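Local coordinates for protein putidaredoxin reductase (Pseudomonas putida, PDB 1Q1R) that probably uses its bound FAD to carry electrons from NADH to putidaredoxin, the iron-sulfur partner that supplies cytochrome P450cam, at residues 129-133 / 239-244; 151-157 / 173-179; 212-218 / 228-232. All blocks are in the same frame, centred on the assembly; numbering follows the deposited sequence.

Contact 1 of 3, residues 129-133 / 239-244; sequences NFRYL and ADLVIA
F130 and V242 pair as neighbours on parallel strands 130-132 and 241-244. They belong to the five-stranded parallel sheet of a Rossmann-like domain in the glutathione reductase fold, and 130-132 is an outermost strand. The tight part lies on the face that carries F130, V242 and A244. The F130 ring is placed there by chi1 179°, with CG anti to the backbone N. The side chains of F130 and V242 cross obliquely, F130 CD1 3.4 Å from V242 CG1, and F130 CZ meets A244 CB at 3.7 Å. Y132 CE2 reaches A244 CB at 3.8 Å. Y132 OH bonds L117 N. Three backbone hydrogen bonds run between the segments: V242 N to N129 O, R131 N to V242 O and A244 N to R131 O. The other face is looser across this pair. There the end of R131 turns from I243 to form salt bridges with E137 and D138 of helix 136-144. At the far end, L133 also touches the FAD. Water 1 bridges the two segments there, accepting from L133 N and donating to A244 O. At the opposite end, N129 ND2 bonds to V226 O and also to D240 O at 3.0 Å, coming from above the D240 carbonyl plane.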
# COMPACT_ATOMS: atom_id res chain seq x y z
N ASN A 129 -18.56 15.81 -1.39
CA ASN A 129 -18.18 15.54 -0.02
C ASN A 129 -18.17 14.05 0.32
O ASN A 129 -18.27 13.66 1.48
CB ASN A 129 -19.06 16.33 0.96
CG ASN A 129 -20.48 15.83 1.02
OD1 ASN A 129 -21.01 15.28 0.06
ND2 ASN A 129 -21.13 16.06 2.15
N PHE A 130 -18.05 13.22 -0.71
CA PHE A 130 -17.92 11.78 -0.56
C PHE A 130 -16.73 11.45 -1.44
O PHE A 130 -16.77 11.70 -2.65
CB PHE A 130 -19.14 11.01 -1.09
CG PHE A 130 -18.99 9.51 -0.96
CD1 PHE A 130 -19.47 8.84 0.16
CD2 PHE A 130 -18.30 8.78 -1.93
CE1 PHE A 130 -19.26 7.48 0.33
CE2 PHE A 130 -18.08 7.40 -1.77
CZ PHE A 130 -18.56 6.76 -0.63
N ARG A 131 -15.67 10.90 -0.86
CA ARG A 131 -14.48 10.59 -1.64
C ARG A 131 -13.75 9.34 -1.17
O ARG A 131 -13.88 8.94 -0.01
CB ARG A 131 -13.47 11.75 -1.56
CG ARG A 131 -13.74 12.93 -2.48
CD ARG A 131 -13.10 12.72 -3.85
NE ARG A 131 -13.25 13.89 -4.70
CZ ARG A 131 -12.67 14.05 -5.88
NH1 ARG A 131 -11.88 13.11 -6.37
NH2 ARG A 131 -12.87 15.17 -6.57
N TYR A 132 -13.00 8.75 -2.09
CA TYR A 132 -12.14 7.61 -1.80
C TYR A 132 -10.78 8.33 -1.74
O TYR A 132 -10.69 9.49 -2.14
CB TYR A 132 -12.15 6.60 -2.95
CG TYR A 132 -13.47 5.90 -3.13
CD1 TYR A 132 -14.48 6.45 -3.93
CD2 TYR A 132 -13.75 4.72 -2.44
CE1 TYR A 132 -15.73 5.84 -4.05
CE2 TYR A 132 -14.99 4.09 -2.54
CZ TYR A 132 -15.98 4.66 -3.35
OH TYR A 132 -17.21 4.05 -3.43
N LEU A 133 -9.74 7.67 -1.25
CA LEU A 133 -8.44 8.33 -1.18
C LEU A 133 -7.34 7.53 -1.87
O LEU A 133 -6.84 6.56 -1.32
CB LEU A 133 -8.04 8.60 0.28
CG LEU A 133 -6.65 9.19 0.53
CD1 LEU A 133 -6.45 10.48 -0.27
CD2 LEU A 133 -6.47 9.46 2.02
N ALA A 239 -23.28 13.74 8.58
CA ALA A 239 -21.93 13.93 8.08
C ALA A 239 -21.77 15.10 7.13
O ALA A 239 -22.64 15.37 6.30
CB ALA A 239 -21.46 12.66 7.38
N ASP A 240 -20.65 15.80 7.26
CA ASP A 240 -20.34 16.92 6.37
C ASP A 240 -19.36 16.39 5.33
O ASP A 240 -19.20 16.96 4.25
CB ASP A 240 -19.68 18.06 7.15
CG ASP A 240 -20.61 18.69 8.16
OD1 ASP A 240 -21.69 19.15 7.75
OD2 ASP A 240 -20.27 18.71 9.36
N LEU A 241 -18.71 15.28 5.67
CA LEU A 241 -17.73 14.66 4.78
C LEU A 241 -17.70 13.15 5.00
O LEU A 241 -17.80 12.68 6.13
CB LEU A 241 -16.34 15.24 5.08
CG LEU A 241 -15.15 14.79 4.24
CD1 LEU A 241 -15.34 15.21 2.78
CD2 LEU A 241 -13.87 15.41 4.81
N VAL A 242 -17.56 12.40 3.91
CA VAL A 242 -17.50 10.95 3.99
C VAL A 242 -16.32 10.47 3.17
O VAL A 242 -16.19 10.81 1.99
CB VAL A 242 -18.79 10.27 3.44
CG1 VAL A 242 -18.62 8.75 3.48
CG2 VAL A 242 -20.00 10.68 4.28
N ILE A 243 -15.45 9.70 3.80
CA ILE A 243 -14.28 9.16 3.12
C ILE A 243 -14.37 7.65 3.21
O ILE A 243 -14.45 7.08 4.30
CB ILE A 243 -12.99 9.65 3.79
CG1 ILE A 243 -12.88 11.17 3.64
CG2 ILE A 243 -11.78 8.95 3.16
CD1 ILE A 243 -11.80 11.80 4.48
N ALA A 244 -14.38 6.99 2.05
CA ALA A 244 -14.50 5.54 2.01
C ALA A 244 -13.20 4.86 1.60
O ALA A 244 -12.50 5.30 0.70
CB ALA A 244 -15.63 5.15 1.05
O HOH W 1 -10.10 5.06 -0.39

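Contact 2 of 3, residues 151-157 / 173-179; sequences RLVVIGG and MHVTLLD
R151 has CG anti to its carbonyl carbon (chi1 -70°), and its chain then runs extended to NE. H174 has CG anti to its own N (chi1 172°). These torsions bring NH1 of the guanidinium over one face of the imidazole, with the two planes 43° apart. R151 NH1 sits 3.0 Å above the H174 ring plane, toward its rim, and 3.1 Å from H174 CE1. Water 2 lies at the ring edge, in plane, 2.7 Å from H174 ND1. It also bonds T176 OG1 and donates to L152 O. With an alanine here instead of H174, the guanidinium would probably lose the ring beneath NH1, and water 2 one of its partners. Further along, V153 CG1 meets L178 CD1 at 3.7 Å. On the other face, V154 CB lies 4.1 Å from L177 CG, and helix 159-170 packs there. Five backbone hydrogen bonds join the segments, the first from L152 N to H174 O and the last from G156 N to L178 O. G157 N makes a weak bond to D179 OD2 (2.9 Å). D179 OD1 bonds A181 N. Strand 151-155, helix 159-170 and strand 174-178 form a beta-alpha-beta crossover. With G156 in a GxGxxG-like turn, this is typical of a Rossmann dinucleotide-binding domain, consistent with an NADH site.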
# COMPACT_ATOMS: atom_id res chain seq x y z
N ARG A 151 -18.46 17.30 10.71
CA ARG A 151 -18.53 15.87 10.97
C ARG A 151 -18.05 14.99 9.84
O ARG A 151 -18.53 15.07 8.71
CB ARG A 151 -19.97 15.49 11.35
CG ARG A 151 -20.38 16.02 12.73
CD ARG A 151 -21.89 16.01 12.92
NE ARG A 151 -22.25 16.40 14.28
CZ ARG A 151 -22.20 15.59 15.34
NH1 ARG A 151 -21.80 14.33 15.19
NH2 ARG A 151 -22.53 16.03 16.54
N LEU A 152 -17.08 14.14 10.16
CA LEU A 152 -16.52 13.21 9.19
C LEU A 152 -16.89 11.78 9.56
O LEU A 152 -16.89 11.40 10.73
CB LEU A 152 -14.99 13.31 9.14
CG LEU A 152 -14.26 12.14 8.44
CD1 LEU A 152 -14.61 12.11 6.96
CD2 LEU A 152 -12.76 12.29 8.62
N VAL A 153 -17.21 10.99 8.54
CA VAL A 153 -17.48 9.59 8.74
C VAL A 153 -16.56 8.86 7.79
O VAL A 153 -16.62 9.05 6.57
CB VAL A 153 -18.94 9.19 8.43
CG1 VAL A 153 -19.08 7.67 8.53
CG2 VAL A 153 -19.89 9.86 9.42
N VAL A 154 -15.68 8.04 8.35
CA VAL A 154 -14.75 7.26 7.56
C VAL A 154 -15.33 5.85 7.48
O VAL A 154 -15.67 5.25 8.50
CB VAL A 154 -13.36 7.17 8.25
CG1 VAL A 154 -12.42 6.31 7.41
CG2 VAL A 154 -12.78 8.57 8.46
N ILE A 155 -15.45 5.32 6.26
CA ILE A 155 -15.97 3.97 6.07
C ILE A 155 -14.81 3.05 5.71
O ILE A 155 -14.29 3.11 4.59
CB ILE A 155 -17.04 3.94 4.96
CG1 ILE A 155 -18.15 4.93 5.29
CG2 ILE A 155 -17.61 2.53 4.84
CD1 ILE A 155 -19.12 5.18 4.14
N GLY A 156 -14.40 2.22 6.66
CA GLY A 156 -13.30 1.30 6.44
C GLY A 156 -12.24 1.50 7.51
O GLY A 156 -11.78 2.62 7.73
N GLY A 157 -11.85 0.41 8.17
CA GLY A 157 -10.87 0.51 9.24
C GLY A 157 -9.46 -0.00 8.98
O GLY A 157 -8.81 -0.50 9.90
N MET A 173 -11.90 17.86 13.72
CA MET A 173 -13.20 17.48 13.17
C MET A 173 -13.83 16.51 14.16
O MET A 173 -13.16 15.99 15.05
CB MET A 173 -13.05 16.76 11.83
CG MET A 173 -12.56 17.60 10.67
SD MET A 173 -12.81 16.68 9.14
CE MET A 173 -14.53 17.13 8.76
N HIS A 174 -15.13 16.28 14.01
CA HIS A 174 -15.85 15.31 14.84
C HIS A 174 -15.70 14.08 13.95
O HIS A 174 -16.21 14.07 12.82
CB HIS A 174 -17.32 15.70 14.98
CG HIS A 174 -18.16 14.67 15.66
ND1 HIS A 174 -18.49 13.47 15.06
CD2 HIS A 174 -18.73 14.64 16.89
CE1 HIS A 174 -19.23 12.75 15.89
NE2 HIS A 174 -19.39 13.44 17.01
N VAL A 175 -15.02 13.06 14.44
CA VAL A 175 -14.77 11.87 13.63
C VAL A 175 -15.38 10.56 14.10
O VAL A 175 -15.27 10.19 15.28
CB VAL A 175 -13.24 11.65 13.47
CG1 VAL A 175 -12.97 10.57 12.45
CG2 VAL A 175 -12.56 12.96 13.09
N THR A 176 -16.01 9.85 13.17
CA THR A 176 -16.62 8.55 13.42
C THR A 176 -16.06 7.58 12.37
O THR A 176 -16.05 7.89 11.17
CB THR A 176 -18.17 8.58 13.26
OG1 THR A 176 -18.73 9.52 14.18
CG2 THR A 176 -18.76 7.20 13.55
N LEU A 177 -15.58 6.42 12.80
CA LEU A 177 -15.05 5.45 11.85
C LEU A 177 -15.84 4.16 11.93
O LEU A 177 -16.10 3.65 13.02
CB LEU A 177 -13.56 5.18 12.12
CG LEU A 177 -12.86 4.28 11.10
CD1 LEU A 177 -11.38 4.62 11.03
CD2 LEU A 177 -13.07 2.82 11.49
N LEU A 178 -16.22 3.64 10.77
CA LEU A 178 -17.03 2.43 10.71
C LEU A 178 -16.32 1.27 10.03
O LEU A 178 -15.68 1.44 8.99
CB LEU A 178 -18.32 2.72 9.95
CG LEU A 178 -19.06 4.01 10.31
CD1 LEU A 178 -20.23 4.20 9.35
CD2 LEU A 178 -19.53 3.95 11.75
N ASP A 179 -16.45 0.09 10.63
CA ASP A 179 -15.87 -1.11 10.05
C ASP A 179 -16.84 -2.27 10.26
O ASP A 179 -17.43 -2.41 11.33
CB ASP A 179 -14.52 -1.44 10.70
CG ASP A 179 -13.72 -2.44 9.88
OD1 ASP A 179 -14.22 -3.56 9.63
OD2 ASP A 179 -12.59 -2.11 9.48
O HOH W 2 -18.59 11.96 12.84

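Contact 3 of 3, residues 212-218 / 228-232; sequences TQVCGFE and AVLCE
L230 lies across E218 at about a right angle. Its CG stands anti to the carbonyl carbon, but chi2 of -29° lies well off a staggered value. In this pose L230 CD2 comes within 3.3 Å of F217 CA and 3.7 Å of E218 CG. The E218 chain runs extended beyond CG, past CD1 of L230. Its carboxylate ends beside A228, with E218 OE1 3.3 Å from A228 CB, and that same oxygen is held in a salt bridge by R236 of the next strand. The F217 ring lies on the other face, side by side with V229 and pointing the same way. F217 CE2 is 4.0 Å from V229 CG1, and A228 O sits at the ring edge, near its plane. Strands 214-219 and 226-231 make an antiparallel beta hairpin with a classic beta bulge. C215 and G216 both face L230, whose carbonyl O takes a bond from C215 N (2.9 Å) and a weak one from G216 N. At the bulge C215 turns its SG between the backbone N and the carbonyl carbon (chi1 67°), and C215 SG rests 3.9 Å from L230 CB. V214 and V229 cross at about a right angle, CG1 to CG1. Past the bulge, E232 N bonds Q213 O. The Q213 and E232 side chains run together here, their amide and carboxylate planes 85° apart. T212 CG2 touches C231 SG at 3.6 Å.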
# COMPACT_ATOMS: atom_id res chain seq x y z
N THR A 212 -20.20 -2.74 12.19
CA THR A 212 -21.20 -1.82 11.66
C THR A 212 -21.22 -1.87 10.14
O THR A 212 -20.18 -1.86 9.50
CB THR A 212 -20.93 -0.38 12.11
OG1 THR A 212 -21.00 -0.30 13.54
CG2 THR A 212 -21.95 0.57 11.50
N GLN A 213 -22.42 -1.91 9.58
CA GLN A 213 -22.60 -1.96 8.14
C GLN A 213 -23.41 -0.75 7.65
O GLN A 213 -24.46 -0.44 8.21
CB GLN A 213 -23.31 -3.26 7.75
CG GLN A 213 -23.48 -3.46 6.26
CD GLN A 213 -24.27 -4.72 5.94
OE1 GLN A 213 -25.45 -4.85 6.30
NE2 GLN A 213 -23.63 -5.66 5.25
N VAL A 214 -22.89 -0.07 6.63
CA VAL A 214 -23.59 1.07 6.06
C VAL A 214 -24.66 0.62 5.07
O VAL A 214 -24.35 -0.15 4.16
CB VAL A 214 -22.61 2.04 5.36
CG1 VAL A 214 -23.36 3.16 4.67
CG2 VAL A 214 -21.61 2.60 6.37
N CYS A 215 -25.89 1.05 5.26
CA CYS A 215 -26.95 0.63 4.35
C CYS A 215 -27.34 1.71 3.36
O CYS A 215 -28.00 1.43 2.36
CB CYS A 215 -28.19 0.18 5.14
SG CYS A 215 -29.04 1.49 6.04
N GLY A 216 -26.93 2.95 3.62
CA GLY A 216 -27.27 4.03 2.70
C GLY A 216 -26.92 5.42 3.17
O GLY A 216 -26.24 5.61 4.18
N PHE A 217 -27.42 6.42 2.44
CA PHE A 217 -27.14 7.81 2.78
C PHE A 217 -28.33 8.73 2.55
O PHE A 217 -29.24 8.41 1.79
CB PHE A 217 -25.97 8.35 1.93
CG PHE A 217 -24.75 7.48 1.94
CD1 PHE A 217 -24.66 6.38 1.10
CD2 PHE A 217 -23.68 7.77 2.77
CE1 PHE A 217 -23.52 5.57 1.10
CE2 PHE A 217 -22.54 6.98 2.78
CZ PHE A 217 -22.46 5.87 1.94
N GLU A 218 -28.30 9.88 3.22
CA GLU A 218 -29.32 10.90 3.04
C GLU A 218 -28.54 11.99 2.30
O GLU A 218 -27.35 12.17 2.56
CB GLU A 218 -29.83 11.43 4.38
CG GLU A 218 -30.48 10.36 5.23
CD GLU A 218 -31.07 10.90 6.51
OE1 GLU A 218 -30.52 11.86 7.08
OE2 GLU A 218 -32.09 10.33 6.98
N ALA A 228 -25.90 12.63 5.63
CA ALA A 228 -25.89 11.62 6.68
C ALA A 228 -25.61 10.21 6.18
O ALA A 228 -25.93 9.86 5.04
CB ALA A 228 -27.22 11.65 7.44
N VAL A 229 -25.01 9.40 7.04
CA VAL A 229 -24.69 8.01 6.72
C VAL A 229 -25.62 7.15 7.58
O VAL A 229 -25.72 7.36 8.79
CB VAL A 229 -23.22 7.67 7.08
CG1 VAL A 229 -22.89 6.25 6.65
CG2 VAL A 229 -22.28 8.67 6.42
N LEU A 230 -26.32 6.20 6.96
CA LEU A 230 -27.23 5.35 7.72
C LEU A 230 -26.65 3.95 7.90
O LEU A 230 -26.13 3.37 6.95
CB LEU A 230 -28.60 5.22 7.02
CG LEU A 230 -29.43 6.47 6.69
CD1 LEU A 230 -29.16 7.58 7.69
CD2 LEU A 230 -29.09 6.93 5.30
N CYS A 231 -26.75 3.43 9.11
CA CYS A 231 -26.24 2.09 9.39
C CYS A 231 -27.37 1.08 9.34
O CYS A 231 -28.53 1.42 9.60
CB CYS A 231 -25.58 2.06 10.76
SG CYS A 231 -24.24 3.25 10.93
N GLU A 232 -27.03 -0.16 9.03
CA GLU A 232 -27.99 -1.24 8.94
C GLU A 232 -28.86 -1.38 10.20
O GLU A 232 -30.03 -1.76 10.12
CB GLU A 232 -27.26 -2.56 8.66
CG GLU A 232 -28.15 -3.77 8.51
CD GLU A 232 -29.27 -3.56 7.50
OE1 GLU A 232 -28.99 -3.01 6.41
OE2 GLU A 232 -30.41 -3.95 7.80

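From the N terminus, the chain first enters contact 1 at 129-133. It returns to that contact at 239-244, closing a long loop. Contacts 2 and 3 both nest inside this loop and follow in series. Contact 2 closes a beta-alpha-beta unit before contact 3 opens, and contact 3 closes a hairpin. Contacts 1 and 2 share one parallel sheet, because strand 241-244 lies beside strand 151-155. I243 O probably bonds I155 N there, and D240 OD2 probably bonds R151 N. The hairpin packs on this sheet. V229 touches V242 and V153, and F217 touches F130. D179 O to T212 N is a further probable bond.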